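Local coordinates for putative Acetyltransferase from the GNAT family (Novosphingobium aromaticivorans DSM 12444, PDB 3EC4), which probably transfers an acyl group, most likely acetyl, from an acyl-CoA donor to an unidentified acceptor, as in other GNAT acetyltransferases, at residues P35-F40 with W129-F134; V70-P73 with R77-R80; E111-A116 with G122-G127. One frame throughout, in Å; residues are numbered along the deposited sequence.

Interaction 1 of 3, residues P35-F40 with W129-F134; sequences PAYGPF and WRYGQF
The hydroxyl of Y37 and the backbone carbonyl of R130 are joined through one water. The water lies 2.6 Å from Y37 OH, close to the plane of the phenol ring. It donates to R130 O, also at 2.6 Å, so a polar bridge ties the end of the Y37 side chain to the backbone of R130. The rest of the contact is aromatic and apolar. The Y37 ring turns its edge to the face of Y131 in a T-shaped stack. The planes stand at 85° and the centroids are 5.5 Å apart. The touching atom is Y37 CD2, which sits over the Y131 ring toward its rim, 4.0 Å from CG of Y131. Next on the ring, Y37 CE2 lies 3.8 Å from R130 C, approached obliquely. The Y37 side chain leaves the backbone with CG anti to the carbonyl carbon (chi1 -70°), which carries the ring across to R130 and Y131. R130 adds the foot of its side chain, with CB 3.8 Å from Y37 OH. Its end leads away, with CG over the centre of the W129 ring and W129 CZ2 over one guanidinium face, toward the rim. An alanine in place of Y37 would probably leave the Y131 face without its edge-on partner and the water without its hydroxyl anchor. The backbone of Y37 is held as well, because its carbonyl accepts a hydrogen bond from T128 OG1. The contact joins the loop between strands 30-32 and 41-43 to the loop between helix 109-118 and strand 134-139. Y131 also touches L33 and R150, while W129 packs on V109 and M112 of helix 109-118. P39 and F40 rest on W63 of strand 61-66.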
loop_
_atom_site.group_PDB
_atom_site.type_symbol
_atom_site.label_atom_id
_atom_site.label_comp_id
_atom_site.label_asym_id
_atom_site.label_seq_id
_atom_site.Cartn_x
_atom_site.Cartn_y
_atom_site.Cartn_z
ATOM N N PRO A 35 11.029 1.502 8.757
ATOM C CA PRO A 35 10.216 2.712 8.925
ATOM C C PRO A 35 10.376 3.809 7.876
ATOM O O PRO A 35 9.443 4.642 7.729
ATOM C CB PRO A 35 10.643 3.239 10.286
ATOM C CG PRO A 35 11.153 2.034 10.997
ATOM C CD PRO A 35 11.748 1.152 9.987
ATOM N N ALA A 36 11.497 3.829 7.149
ATOM C CA ALA A 36 11.678 4.768 6.065
ATOM C C ALA A 36 10.674 4.484 4.950
ATOM O O ALA A 36 10.302 5.382 4.188
ATOM C CB ALA A 36 13.124 4.700 5.510
ATOM N N TYR A 37 10.301 3.219 4.817
ATOM C CA TYR A 37 9.325 2.802 3.816
ATOM C C TYR A 37 7.887 2.867 4.306
ATOM O O TYR A 37 7.006 3.200 3.555
ATOM C CB TYR A 37 9.644 1.424 3.301
ATOM C CG TYR A 37 10.868 1.340 2.437
ATOM C CD1 TYR A 37 12.133 1.401 2.975
ATOM C CD2 TYR A 37 10.744 1.146 1.069
ATOM C CE1 TYR A 37 13.271 1.274 2.165
ATOM C CE2 TYR A 37 11.876 1.009 0.250
ATOM C CZ TYR A 37 13.122 1.085 0.807
ATOM O OH TYR A 37 14.219 0.991 -0.025
ATOM N N GLY A 38 7.624 2.525 5.559
ATOM C CA GLY A 38 6.244 2.550 6.020
ATOM C C GLY A 38 6.086 1.930 7.390
ATOM O O GLY A 38 7.073 1.496 7.990
ATOM N N PRO A 39 4.848 1.943 7.910
ATOM C CA PRO A 39 4.612 1.561 9.299
ATOM C C PRO A 39 4.202 0.086 9.555
ATOM O O PRO A 39 3.731 -0.249 10.657
ATOM C CB PRO A 39 3.448 2.465 9.654
ATOM C CG PRO A 39 2.629 2.433 8.393
ATOM C CD PRO A 39 3.622 2.448 7.275
ATOM N N PHE A 40 4.411 -0.782 8.576
ATOM C CA PHE A 40 3.752 -2.086 8.572
ATOM C C PHE A 40 4.567 -3.113 9.370
ATOM O O PHE A 40 5.793 -3.073 9.378
ATOM C CB PHE A 40 3.518 -2.593 7.162
ATOM C CG PHE A 40 2.506 -1.781 6.415
ATOM C CD1 PHE A 40 1.167 -1.905 6.712
ATOM C CD2 PHE A 40 2.911 -0.837 5.483
ATOM C CE1 PHE A 40 0.242 -1.153 6.068
ATOM C CE2 PHE A 40 1.979 -0.057 4.851
ATOM C CZ PHE A 40 0.655 -0.213 5.143
ATOM N N TRP A 129 8.689 6.380 -1.504
ATOM C CA TRP A 129 8.840 6.479 -2.961
ATOM C C TRP A 129 9.804 5.448 -3.492
ATOM O O TRP A 129 9.829 5.202 -4.701
ATOM C CB TRP A 129 9.313 7.869 -3.375
ATOM C CG TRP A 129 10.740 8.229 -2.926
ATOM C CD1 TRP A 129 11.129 8.718 -1.698
ATOM C CD2 TRP A 129 11.927 8.124 -3.702
ATOM N NE1 TRP A 129 12.465 8.936 -1.685
ATOM C CE2 TRP A 129 12.988 8.581 -2.903
ATOM C CE3 TRP A 129 12.192 7.725 -5.020
ATOM C CZ2 TRP A 129 14.305 8.619 -3.363
ATOM C CZ3 TRP A 129 13.502 7.759 -5.479
ATOM C CH2 TRP A 129 14.541 8.203 -4.652
ATOM N N ARG A 130 10.674 4.901 -2.631
ATOM C CA ARG A 130 11.608 3.872 -3.092
ATOM C C ARG A 130 11.008 2.469 -3.130
ATOM O O ARG A 130 11.717 1.541 -3.525
ATOM C CB ARG A 130 12.880 3.812 -2.238
ATOM C CG ARG A 130 13.596 5.117 -2.004
ATOM C CD ARG A 130 14.942 4.876 -1.354
ATOM N NE ARG A 130 15.770 6.081 -1.428
ATOM C CZ ARG A 130 15.801 7.034 -0.496
ATOM N NH1 ARG A 130 15.061 6.941 0.607
ATOM N NH2 ARG A 130 16.585 8.094 -0.665
ATOM N N TYR A 131 9.736 2.320 -2.740
ATOM C CA TYR A 131 9.113 0.987 -2.583
ATOM C C TYR A 131 8.998 0.324 -3.946
ATOM O O TYR A 131 9.076 -0.890 -4.062
ATOM C CB TYR A 131 7.738 1.116 -1.945
ATOM C CG TYR A 131 7.387 0.164 -0.840
ATOM C CD1 TYR A 131 7.640 -1.201 -0.944
ATOM C CD2 TYR A 131 6.766 0.634 0.304
ATOM C CE1 TYR A 131 7.263 -2.065 0.096
ATOM C CE2 TYR A 131 6.383 -0.199 1.315
ATOM C CZ TYR A 131 6.644 -1.544 1.220
ATOM O OH TYR A 131 6.253 -2.381 2.245
ATOM N N GLY A 132 8.820 1.147 -4.979
ATOM C CA GLY A 132 8.739 0.688 -6.361
ATOM C C GLY A 132 8.512 1.855 -7.307
ATOM O O GLY A 132 8.786 3.011 -6.963
ATOM N N GLN A 133 8.001 1.550 -8.495
ATOM C CA GLN A 133 7.814 2.571 -9.529
ATOM C C GLN A 133 6.648 3.463 -9.185
ATOM O O GLN A 133 5.563 2.985 -8.870
ATOM C CB GLN A 133 7.527 1.929 -10.874
ATOM C CG GLN A 133 7.441 2.933 -12.036
ATOM C CD GLN A 133 8.749 3.606 -12.327
ATOM O OE1 GLN A 133 9.765 2.932 -12.481
ATOM N NE2 GLN A 133 8.750 4.941 -12.386
ATOM N N PHE A 134 6.860 4.764 -9.356
ATOM C CA PHE A 134 5.832 5.777 -9.290
ATOM C C PHE A 134 5.674 6.535 -10.589
ATOM O O PHE A 134 6.649 6.755 -11.332
ATOM C CB PHE A 134 6.139 6.741 -8.127
ATOM C CG PHE A 134 5.604 6.256 -6.807
ATOM C CD1 PHE A 134 6.274 5.267 -6.105
ATOM C CD2 PHE A 134 4.423 6.750 -6.298
ATOM C CE1 PHE A 134 5.753 4.774 -4.905
ATOM C CE2 PHE A 134 3.901 6.262 -5.095
ATOM C CZ PHE A 134 4.576 5.296 -4.402
HETATM O O HOH W 1 13.872 0.431 -2.571
#

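Interaction 2 of 3, residues V70-P73 with R77-R80; sequences VAPP and RVIR. With ACT (acetate ion), chain C.
P72 and R77 come closest in the backbone, with CA of P72 5.3 Å from CA of R77, where the irregular segment 70-73 passes beside the strand segment 77-80. The side-chain contact is small and apolar. The P72 ring meets one methyl of V78: CG2 lies 3.5 Å from P72 CD and 3.7 Å from P72 CG. The first distance is short for two carbons, so the packing is tight at this point. V78 has CG1 anti to the backbone N (chi1 -178°), which places CG2 beside that N and against the proline. P72 CB also rests 4.0 Å from R77 CA. CB of R77 is directed away from segment 70-73, and the extended side chain holds an acetate ion, probably from the crystallisation liquor. Its NE donates to ACT O at 2.9 Å and its NH2 to ACT OXT at 2.9 Å. Both bonds are nearly straight, at 167° and 170°. This is a two-pronged, side-on pairing through NE and NH2, with the acetate carbon in the guanidinium plane. I79 CG1 lies over one guanidinium face, toward its rim, and NH1 bonds to the carbonyl of K226. The arrangement belongs to a surface loop that turns from strand 61-66 into strand 76-88. That second strand pairs antiparallel with strand 214-226, and a classic beta bulge there sets both I79 and R80 against L223.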
loop_
_atom_site.group_PDB
_atom_site.type_symbol
_atom_site.label_atom_id
_atom_site.label_comp_id
_atom_site.label_asym_id
_atom_site.label_seq_id
_atom_site.Cartn_x
_atom_site.Cartn_y
_atom_site.Cartn_z
ATOM N N VAL A 70 -6.399 -7.649 14.595
ATOM C CA VAL A 70 -5.391 -8.116 15.551
ATOM C C VAL A 70 -5.725 -7.598 16.963
ATOM O O VAL A 70 -5.908 -6.382 17.186
ATOM C CB VAL A 70 -3.974 -7.683 15.123
ATOM C CG1 VAL A 70 -2.940 -8.181 16.140
ATOM C CG2 VAL A 70 -3.650 -8.211 13.694
ATOM N N ALA A 71 -5.792 -8.517 17.929
ATOM C CA ALA A 71 -5.986 -8.161 19.341
ATOM C C ALA A 71 -4.754 -7.402 19.904
ATOM O O ALA A 71 -3.606 -7.723 19.593
ATOM C CB ALA A 71 -6.280 -9.432 20.174
ATOM N N PRO A 72 -4.979 -6.353 20.691
ATOM C CA PRO A 72 -3.809 -5.680 21.262
ATOM C C PRO A 72 -3.124 -6.531 22.320
ATOM O O PRO A 72 -3.715 -6.758 23.374
ATOM C CB PRO A 72 -4.409 -4.427 21.903
ATOM C CG PRO A 72 -5.832 -4.796 22.185
ATOM C CD PRO A 72 -6.238 -5.704 21.086
ATOM N N PRO A 73 -1.875 -6.996 22.067
ATOM C CA PRO A 73 -1.267 -7.708 23.190
ATOM C C PRO A 73 -0.841 -6.767 24.295
ATOM O O PRO A 73 -0.876 -5.540 24.128
ATOM C CB PRO A 73 -0.035 -8.345 22.579
ATOM C CG PRO A 73 0.290 -7.531 21.410
ATOM C CD PRO A 73 -0.955 -6.920 20.911
ATOM N N ARG A 77 -2.336 -0.878 22.552
ATOM C CA ARG A 77 -3.744 -0.509 22.436
ATOM C C ARG A 77 -4.138 -0.410 20.971
ATOM O O ARG A 77 -3.317 -0.095 20.130
ATOM C CB ARG A 77 -3.999 0.834 23.138
ATOM C CG ARG A 77 -3.460 2.059 22.416
ATOM C CD ARG A 77 -3.705 3.358 23.207
ATOM N NE ARG A 77 -3.818 4.522 22.302
ATOM C CZ ARG A 77 -2.782 5.105 21.707
ATOM N NH1 ARG A 77 -1.545 4.676 21.897
ATOM N NH2 ARG A 77 -2.988 6.140 20.917
ATOM N N VAL A 78 -5.407 -0.675 20.660
ATOM C CA VAL A 78 -5.890 -0.479 19.305
ATOM C C VAL A 78 -6.207 1.003 19.104
ATOM O O VAL A 78 -6.972 1.594 19.875
ATOM C CB VAL A 78 -7.172 -1.287 19.032
ATOM C CG1 VAL A 78 -7.606 -1.072 17.568
ATOM C CG2 VAL A 78 -6.934 -2.781 19.335
ATOM N N ILE A 79 -5.637 1.608 18.084
ATOM C CA ILE A 79 -5.925 3.030 17.751
ATOM C C ILE A 79 -7.019 3.098 16.664
ATOM O O ILE A 79 -7.974 3.873 16.773
ATOM C CB ILE A 79 -4.648 3.744 17.238
ATOM C CG1 ILE A 79 -3.547 3.784 18.328
ATOM C CG2 ILE A 79 -4.959 5.171 16.730
ATOM C CD1 ILE A 79 -2.245 4.443 17.870
ATOM N N ARG A 80 -6.858 2.286 15.633
ATOM C CA ARG A 80 -7.828 2.159 14.540
ATOM C C ARG A 80 -8.014 0.709 14.076
ATOM O O ARG A 80 -7.089 -0.113 14.165
ATOM C CB ARG A 80 -7.394 2.987 13.329
ATOM C CG ARG A 80 -7.615 4.474 13.412
ATOM C CD ARG A 80 -6.992 5.191 12.245
ATOM N NE ARG A 80 -7.684 4.897 10.991
ATOM C CZ ARG A 80 -7.231 5.169 9.775
ATOM N NH1 ARG A 80 -6.050 5.744 9.585
ATOM N NH2 ARG A 80 -7.980 4.868 8.741
HETATM C C ACT C . -6.649 6.113 20.509
HETATM O O ACT C . -6.429 5.306 21.470
HETATM O OXT ACT C . -5.742 6.934 20.221
HETATM C CH3 ACT C . -7.915 6.093 19.706
#

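Interaction 3 of 3, residues E111-A116 with G122-G127; sequences EMTALA and GPWASG
W124 makes the hydrogen bond of this contact, donating from NE1 to T113 OG1 at 3.3 Å. The bond is long but fairly straight, at 164°, and the oxygen lies near the indole plane. T113 OG1 is also bonded to the carbonyl of V109, one helical turn earlier, so the indole N-H meets a hydroxyl already engaged with its own helix. The CH-pi contact comes from A116. Its CB stands over one face of the indole, 3.5 Å from the centroid of the five-membered ring and 17° off the ring normal. The closest ring atom is W124 CG, at 3.4 Å. W124 CG is anti to the backbone N (chi1 -173°), and this swings the indole from the loop onto the helix. Apolar packing is added by selenomethionine M112. Its CE lies at the indole edge, 3.9 Å from W124 CH2, while its CB approaches CZ2. M112 and A116 also touch M146 of strand 142-149, so the same two residues meet both the strand and the indole. The arrangement is a loop folded back on the helix it follows, with a tryptophan laid on helix 109-118 in the GNAT domain.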
loop_
_atom_site.group_PDB
_atom_site.type_symbol
_atom_site.label_atom_id
_atom_site.label_comp_id
_atom_site.label_asym_id
_atom_site.label_seq_id
_atom_site.Cartn_x
_atom_site.Cartn_y
_atom_site.Cartn_z
ATOM N N GLU A 111 7.749 17.243 -4.084
ATOM C CA GLU A 111 6.380 17.397 -4.569
ATOM C C GLU A 111 5.493 16.203 -4.292
ATOM O O GLU A 111 4.298 16.388 -4.031
ATOM C CB GLU A 111 6.373 17.701 -6.063
ATOM C CG GLU A 111 6.825 19.093 -6.346
ATOM C CD GLU A 111 7.050 19.346 -7.817
ATOM O OE1 GLU A 111 8.104 18.871 -8.364
ATOM O OE2 GLU A 111 6.170 20.019 -8.417
HETATM N N MSE A 112 6.056 14.987 -4.364
HETATM C CA MSE A 112 5.341 13.747 -4.015
HETATM C C MSE A 112 4.983 13.743 -2.548
HETATM O O MSE A 112 3.874 13.403 -2.139
HETATM C CB MSE A 112 6.237 12.543 -4.305
HETATM C CG MSE A 112 6.430 12.287 -5.859
HETATM SE SE MSE A 112 7.872 10.984 -6.152
HETATM C CE MSE A 112 6.908 9.405 -5.734
ATOM N N THR A 113 5.950 14.148 -1.746
ATOM C CA THR A 113 5.723 14.272 -0.308
ATOM C C THR A 113 4.624 15.266 0.063
ATOM O O THR A 113 3.773 14.963 0.905
ATOM C CB THR A 113 7.044 14.581 0.378
ATOM O OG1 THR A 113 7.865 13.414 0.282
ATOM C CG2 THR A 113 6.790 14.932 1.860
ATOM N N ALA A 114 4.628 16.453 -0.521
ATOM C CA ALA A 114 3.573 17.434 -0.258
ATOM C C ALA A 114 2.210 16.846 -0.611
ATOM O O ALA A 114 1.256 16.958 0.163
ATOM C CB ALA A 114 3.771 18.670 -1.036
ATOM N N LEU A 115 2.118 16.266 -1.808
ATOM C CA LEU A 115 0.838 15.658 -2.276
ATOM C C LEU A 115 0.357 14.558 -1.338
ATOM O O LEU A 115 -0.811 14.581 -0.888
ATOM C CB LEU A 115 1.001 15.144 -3.715
ATOM C CG LEU A 115 -0.136 14.328 -4.350
ATOM C CD1 LEU A 115 -1.471 15.096 -4.439
ATOM C CD2 LEU A 115 0.362 13.896 -5.788
ATOM N N ALA A 116 1.259 13.632 -0.991
ATOM C CA ALA A 116 0.929 12.544 -0.145
ATOM C C ALA A 116 0.453 12.989 1.249
ATOM O O ALA A 116 -0.554 12.482 1.768
ATOM C CB ALA A 116 2.103 11.598 -0.009
ATOM N N GLY A 122 -2.594 6.666 1.742
ATOM C CA GLY A 122 -2.071 5.716 2.722
ATOM C C GLY A 122 -0.814 6.263 3.403
ATOM O O GLY A 122 -0.474 7.461 3.233
ATOM N N PRO A 123 -0.111 5.403 4.170
ATOM C CA PRO A 123 1.084 5.853 4.868
ATOM C C PRO A 123 2.101 6.408 3.858
ATOM O O PRO A 123 2.153 6.005 2.692
ATOM C CB PRO A 123 1.638 4.584 5.477
ATOM C CG PRO A 123 0.504 3.671 5.548
ATOM C CD PRO A 123 -0.343 3.971 4.370
ATOM N N TRP A 124 2.878 7.359 4.298
ATOM C CA TRP A 124 3.895 7.922 3.469
ATOM C C TRP A 124 5.005 8.348 4.415
ATOM O O TRP A 124 4.812 9.251 5.246
ATOM C CB TRP A 124 3.348 9.107 2.700
ATOM C CG TRP A 124 4.299 9.614 1.722
ATOM C CD1 TRP A 124 5.246 10.592 1.902
ATOM C CD2 TRP A 124 4.474 9.119 0.395
ATOM N NE1 TRP A 124 5.958 10.762 0.733
ATOM C CE2 TRP A 124 5.515 9.860 -0.198
ATOM C CE3 TRP A 124 3.848 8.126 -0.347
ATOM C CZ2 TRP A 124 5.933 9.634 -1.514
ATOM C CZ3 TRP A 124 4.259 7.912 -1.650
ATOM C CH2 TRP A 124 5.315 8.649 -2.202
ATOM N N ALA A 125 6.133 7.669 4.312
ATOM C CA ALA A 125 7.309 8.010 5.065
ATOM C C ALA A 125 8.354 8.562 4.117
ATOM O O ALA A 125 8.155 8.605 2.889
ATOM C CB ALA A 125 7.832 6.779 5.819
ATOM N N SER A 126 9.475 8.987 4.698
ATOM C CA SER A 126 10.530 9.632 3.922
ATOM C C SER A 126 10.965 8.829 2.697
ATOM O O SER A 126 11.289 9.414 1.658
ATOM C CB SER A 126 11.740 9.849 4.830
ATOM O OG SER A 126 12.187 8.623 5.349
ATOM N N GLY A 127 10.995 7.493 2.805
ATOM C CA GLY A 127 11.500 6.651 1.714
ATOM C C GLY A 127 10.486 5.767 0.995
ATOM O O GLY A 127 10.872 4.877 0.249
#

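In the fold
Interactions 1 and 3 are neighbours, with centres 9 Å apart. They touch where A36 O meets G127 N, a probable hydrogen bond, and where P39 packs on P123. Both use the connection between helix 109-118 and strand 134-139, so that connection is fixed to its own helix and to loop 35-40. Interaction 2 lies apart, its centre 23 Å from interaction 1 and 25 Å from interaction 3, where strands 61-66, 214-226 and 76-88 run side by side. W63 is met by P39 and F40 of interaction 1 and by R80 of interaction 2. Along the chain, interactions 2 and 3 follow in series inside the loop that interaction 1 closes. Interaction 1 thus ties the loop between strands 30-32 and 41-43 to the loop that leads into strand 134-139.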